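Local coordinates for protein beta-glucoside phosphorylase BglX (Unidentified, PDB 5VQE) that probably cleaves beta-glucosides by phosphorolysis, as a family GH3 enzyme that passes through a covalent glycosyl-enzyme intermediate, at residues G283-Y295 / S308-L320. Numbering follows the deposited sequence.
With G2F (2-deoxy-2-fluoro-alpha-D-glucopyranose), chain B.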
loop_
_atom_site.group_PDB
_atom_site.type_symbol
_atom_site.label_atom_id
_atom_site.label_comp_id
_atom_site.label_asym_id
_atom_site.label_seq_id
_atom_site.Cartn_x
_atom_site.Cartn_y
_atom_site.Cartn_z
ATOM N N GLY A 283 18.472 9.862 -1.970
ATOM C CA GLY A 283 18.297 8.441 -1.745
ATOM C C GLY A 283 18.079 7.658 -3.027
ATOM O O GLY A 283 18.275 8.148 -4.139
ATOM N N LEU A 284 17.649 6.412 -2.853
ATOM C CA LEU A 284 17.462 5.479 -3.958
ATOM C C LEU A 284 16.099 5.681 -4.611
ATOM O O LEU A 284 15.072 5.739 -3.924
ATOM C CB LEU A 284 17.592 4.044 -3.444
ATOM C CG LEU A 284 17.778 2.874 -4.425
ATOM C CD1 LEU A 284 18.056 1.608 -3.663
ATOM C CD2 LEU A 284 16.549 2.618 -5.281
ATOM N N ILE A 285 16.080 5.749 -5.939
ATOM C CA ILE A 285 14.842 5.830 -6.709
ATOM C C ILE A 285 14.615 4.484 -7.387
ATOM O O ILE A 285 15.477 4.003 -8.132
ATOM C CB ILE A 285 14.889 6.956 -7.756
ATOM C CG1 ILE A 285 15.033 8.323 -7.096
ATOM C CG2 ILE A 285 13.631 6.929 -8.617
ATOM C CD1 ILE A 285 15.290 9.451 -8.074
ATOM N N CYS A 286 13.460 3.879 -7.146
ATOM C CA CYS A 286 13.067 2.673 -7.863
ATOM C C CYS A 286 11.767 2.936 -8.604
ATOM O O CYS A 286 10.988 3.819 -8.231
ATOM C CB CYS A 286 12.917 1.467 -6.928
ATOM S SG CYS A 286 11.583 1.590 -5.713
ATOM N N THR A 287 11.550 2.188 -9.679
ATOM C CA THR A 287 10.291 2.305 -10.391
ATOM C C THR A 287 9.217 1.488 -9.683
ATOM O O THR A 287 9.499 0.589 -8.887
ATOM C CB THR A 287 10.412 1.841 -11.846
ATOM O OG1 THR A 287 10.562 0.419 -11.909
ATOM C CG2 THR A 287 11.615 2.483 -12.541
ATOM N N ASP A 288 7.969 1.846 -9.952
ATOM C CA ASP A 288 6.885 0.924 -9.684
ATOM C C ASP A 288 6.978 -0.230 -10.676
ATOM O O ASP A 288 7.685 -0.149 -11.686
ATOM C CB ASP A 288 5.542 1.641 -9.787
ATOM C CG ASP A 288 4.398 0.816 -9.241
ATOM O OD1 ASP A 288 4.634 -0.027 -8.327
ATOM O OD2 ASP A 288 3.285 1.041 -9.742
ATOM N N ALA A 289 6.272 -1.317 -10.367
ATOM C CA ALA A 289 6.366 -2.555 -11.142
ATOM C C ALA A 289 6.238 -2.296 -12.641
ATOM O O ALA A 289 5.264 -1.686 -13.098
ATOM C CB ALA A 289 5.278 -3.530 -10.678
ATOM N N THR A 290 7.216 -2.786 -13.412
ATOM C CA THR A 290 7.341 -2.419 -14.822
ATOM C C THR A 290 6.438 -3.218 -15.751
ATOM O O THR A 290 6.407 -2.919 -16.950
ATOM C CB THR A 290 8.782 -2.582 -15.308
ATOM O OG1 THR A 290 9.091 -3.975 -15.433
ATOM C CG2 THR A 290 9.780 -1.906 -14.356
ATOM N N GLN A 291 5.708 -4.216 -15.264
ATOM C CA GLN A 291 4.800 -4.939 -16.142
ATOM C C GLN A 291 3.424 -4.302 -16.182
ATOM O O GLN A 291 2.540 -4.786 -16.896
ATOM C CB GLN A 291 4.696 -6.412 -15.725
ATOM C CG GLN A 291 3.676 -6.741 -14.650
ATOM C CD GLN A 291 4.057 -6.217 -13.283
ATOM O OE1 GLN A 291 5.235 -5.967 -13.007
ATOM N NE2 GLN A 291 3.058 -6.052 -12.410
ATOM N N MET A 292 3.228 -3.215 -15.460
ATOM C CA MET A 292 1.921 -2.602 -15.418
ATOM C C MET A 292 1.688 -1.734 -16.642
ATOM O O MET A 292 2.622 -1.201 -17.249
ATOM C CB MET A 292 1.784 -1.808 -14.139
ATOM C CG MET A 292 1.726 -2.772 -12.997
ATOM S SD MET A 292 1.157 -2.007 -11.534
ATOM C CE MET A 292 2.507 -0.936 -11.295
ATOM N N VAL A 293 0.412 -1.615 -17.003
ATOM C CA VAL A 293 0.036 -0.981 -18.259
ATOM C C VAL A 293 0.566 0.444 -18.324
ATOM O O VAL A 293 1.028 0.900 -19.377
ATOM C CB VAL A 293 -1.493 -1.027 -18.427
ATOM C CG1 VAL A 293 -1.903 -0.373 -19.729
ATOM C CG2 VAL A 293 -1.995 -2.473 -18.359
ATOM N N GLY A 294 0.504 1.174 -17.207
ATOM C CA GLY A 294 1.000 2.538 -17.190
ATOM C C GLY A 294 2.433 2.659 -17.660
ATOM O O GLY A 294 2.804 3.656 -18.288
ATOM N N TYR A 295 3.255 1.646 -17.378
ATOM C CA TYR A 295 4.620 1.625 -17.889
ATOM C C TYR A 295 4.659 1.125 -19.325
ATOM O O TYR A 295 5.195 1.800 -20.209
ATOM C CB TYR A 295 5.500 0.744 -17.003
ATOM C CG TYR A 295 6.979 0.860 -17.289
ATOM C CD1 TYR A 295 7.633 -0.088 -18.064
ATOM C CD2 TYR A 295 7.716 1.933 -16.800
ATOM C CE1 TYR A 295 8.994 0.017 -18.337
ATOM C CE2 TYR A 295 9.072 2.051 -17.061
ATOM C CZ TYR A 295 9.710 1.085 -17.827
ATOM O OH TYR A 295 11.060 1.201 -18.085
ATOM N N SER A 308 14.508 4.461 -18.344
ATOM C CA SER A 308 14.167 4.742 -16.950
ATOM C C SER A 308 15.426 5.006 -16.141
ATOM O O SER A 308 15.499 5.978 -15.381
ATOM C CB SER A 308 13.377 3.588 -16.329
ATOM O OG SER A 308 12.085 3.483 -16.886
ATOM N N ILE A 309 16.440 4.155 -16.309
ATOM C CA ILE A 309 17.677 4.318 -15.553
ATOM C C ILE A 309 18.390 5.596 -15.972
ATOM O O ILE A 309 18.835 6.381 -15.126
ATOM C CB ILE A 309 18.587 3.089 -15.726
ATOM C CG1 ILE A 309 17.852 1.800 -15.328
ATOM C CG2 ILE A 309 19.843 3.249 -14.901
ATOM C CD1 ILE A 309 17.312 1.793 -13.900
ATOM N N GLN A 310 18.526 5.814 -17.283
ATOM C CA GLN A 310 19.193 7.016 -17.767
ATOM C C GLN A 310 18.518 8.274 -17.232
ATOM O O GLN A 310 19.194 9.263 -16.921
ATOM C CB GLN A 310 19.213 7.034 -19.293
ATOM C CG GLN A 310 20.018 8.196 -19.893
ATOM C CD GLN A 310 21.476 8.167 -19.505
ATOM O OE1 GLN A 310 22.056 7.103 -19.273
ATOM N NE2 GLN A 310 22.082 9.342 -19.431
ATOM N N ASN A 311 17.192 8.260 -17.119
ATOM C CA ASN A 311 16.458 9.459 -16.742
ATOM C C ASN A 311 16.312 9.627 -15.236
ATOM O O ASN A 311 15.665 10.585 -14.797
ATOM C CB ASN A 311 15.082 9.460 -17.419
ATOM C CG ASN A 311 15.174 9.748 -18.911
ATOM O OD1 ASN A 311 16.264 9.921 -19.448
ATOM N ND2 ASN A 311 14.032 9.789 -19.586
ATOM N N GLY A 312 16.899 8.741 -14.432
ATOM C CA GLY A 312 17.021 9.015 -13.013
ATOM C C GLY A 312 16.640 7.899 -12.064
ATOM O O GLY A 312 16.895 8.003 -10.861
ATOM N N ALA A 313 16.033 6.832 -12.572
ATOM C CA ALA A 313 15.733 5.680 -11.733
ATOM C C ALA A 313 17.005 4.887 -11.464
ATOM O O ALA A 313 17.841 4.711 -12.352
ATOM C CB ALA A 313 14.691 4.789 -12.403
ATOM N N ASP A 314 17.156 4.422 -10.226
ATOM C CA ASP A 314 18.289 3.577 -9.875
ATOM C C ASP A 314 17.982 2.099 -10.031
ATOM O O ASP A 314 18.906 1.301 -10.257
ATOM C CB ASP A 314 18.727 3.846 -8.431
ATOM C CG ASP A 314 19.140 5.286 -8.209
ATOM O OD1 ASP A 314 19.903 5.824 -9.046
ATOM O OD2 ASP A 314 18.693 5.883 -7.203
ATOM N N MET A 315 16.711 1.717 -9.930
ATOM C CA MET A 315 16.325 0.314 -9.953
ATOM C C MET A 315 15.002 0.120 -10.677
ATOM O O MET A 315 14.058 0.905 -10.509
ATOM C CB MET A 315 16.250 -0.213 -8.516
ATOM C CG MET A 315 15.704 -1.601 -8.355
ATOM S SD MET A 315 16.012 -2.296 -6.709
ATOM C CE MET A 315 17.529 -1.556 -6.222
ATOM N N LEU A 316 14.954 -0.938 -11.492
ATOM C CA LEU A 316 13.741 -1.372 -12.166
ATOM C C LEU A 316 13.076 -2.444 -11.324
ATOM O O LEU A 316 13.716 -3.439 -10.958
ATOM C CB LEU A 316 14.053 -1.934 -13.555
ATOM C CG LEU A 316 14.615 -0.941 -14.575
ATOM C CD1 LEU A 316 15.407 -1.661 -15.656
ATOM C CD2 LEU A 316 13.497 -0.149 -15.205
ATOM N N THR A 317 11.799 -2.252 -11.024
ATOM C CA THR A 317 11.063 -3.170 -10.157
ATOM C C THR A 317 10.314 -4.172 -11.032
ATOM O O THR A 317 9.279 -3.856 -11.625
ATOM C CB THR A 317 10.134 -2.394 -9.234
ATOM O OG1 THR A 317 10.925 -1.470 -8.477
ATOM C CG2 THR A 317 9.398 -3.327 -8.279
ATOM N N PHE A 318 10.875 -5.375 -11.131
ATOM C CA PHE A 318 10.257 -6.537 -11.761
ATOM C C PHE A 318 10.497 -6.549 -13.259
ATOM O O PHE A 318 10.673 -5.497 -13.883
ATOM C CB PHE A 318 8.747 -6.618 -11.507
ATOM C CG PHE A 318 8.366 -6.583 -10.061
ATOM C CD1 PHE A 318 9.306 -6.834 -9.071
ATOM C CD2 PHE A 318 7.058 -6.303 -9.688
ATOM C CE1 PHE A 318 8.945 -6.796 -7.730
ATOM C CE2 PHE A 318 6.695 -6.262 -8.350
ATOM C CZ PHE A 318 7.635 -6.518 -7.375
ATOM N N THR A 319 10.503 -7.752 -13.829
ATOM C CA THR A 319 10.665 -7.962 -15.255
ATOM C C THR A 319 9.395 -8.592 -15.811
ATOM O O THR A 319 8.550 -9.096 -15.070
ATOM C CB THR A 319 11.861 -8.872 -15.558
ATOM O OG1 THR A 319 11.716 -10.106 -14.844
ATOM C CG2 THR A 319 13.169 -8.203 -15.158
ATOM N N LEU A 320 9.278 -8.559 -17.134
ATOM C CA LEU A 320 8.169 -9.193 -17.837
ATOM C C LEU A 320 8.650 -10.538 -18.373
ATOM O O LEU A 320 8.437 -11.579 -17.742
ATOM C CB LEU A 320 7.668 -8.264 -18.952
ATOM C CG LEU A 320 6.468 -8.677 -19.798
ATOM C CD1 LEU A 320 5.261 -8.920 -18.914
ATOM C CD2 LEU A 320 6.185 -7.593 -20.835
HETATM C C1 G2F B . 3.633 -0.962 -8.028
HETATM C C2 G2F B . 2.621 -0.398 -6.979
HETATM C C3 G2F B . 3.393 -0.164 -5.646
HETATM C C4 G2F B . 4.083 -1.500 -5.230
HETATM C C5 G2F B . 5.029 -1.945 -6.396
HETATM C C6 G2F B . 5.706 -3.336 -6.070
HETATM O O3 G2F B . 2.445 0.113 -4.649
HETATM O O4 G2F B . 4.902 -1.221 -4.126
HETATM O O5 G2F B . 4.242 -2.140 -7.559
HETATM O O6 G2F B . 4.701 -4.247 -5.725
HETATM F F2 G2F B . 2.119 0.781 -7.406
#
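The sugar pocket of this GH3 enzyme is walled here by Ala-289 and Phe-318: Ala-289 CB lies 3.4 Å from Phe-318 CD2, and the same ring brings CE2 to within 3.8 Å of G2F C6. Beside them, Asp-288 OD1 is covalently bonded to G2F C1, consistent with Asp-288 being the nucleophile, as in retaining GH3 enzymes. Asn-92, Lys-193, His-194 and Arg-163 hydrogen-bond the sugar. Behind the site, strands 284-287 and 316-317 are neighbouring parallel staves of the TIM-type barrel, whose C-terminal strand ends carry the site; the pairing is supported by the Cys-286/Met-315 bridge and by Thr-287 N donating to Met-315 O (2.9 Å). Thr-287 and Thr-317 interlock next to Asp-288: Thr-317 OG1 donates to Thr-287 O, tilted somewhat out of the carbonyl plane, while Thr-317 N points almost straight (168°) at Thr-287 OG1. With chi1 at 71°, that hydroxyl sits between its own N and carbonyl carbon, where it also donates to Asp-288 O. A valine here would probably leave Thr-317 N without its acceptor and Asp-288 O without this donor. Farther on, Thr-290 N and OG1 grip Thr-317 O and Phe-318 O, respectively. At the other end Asp-314 OD2 receives Ile-285 N nearly linearly (173°), on its anti side and somewhat out of the carboxylate plane, and also forms a salt bridge with Arg-276.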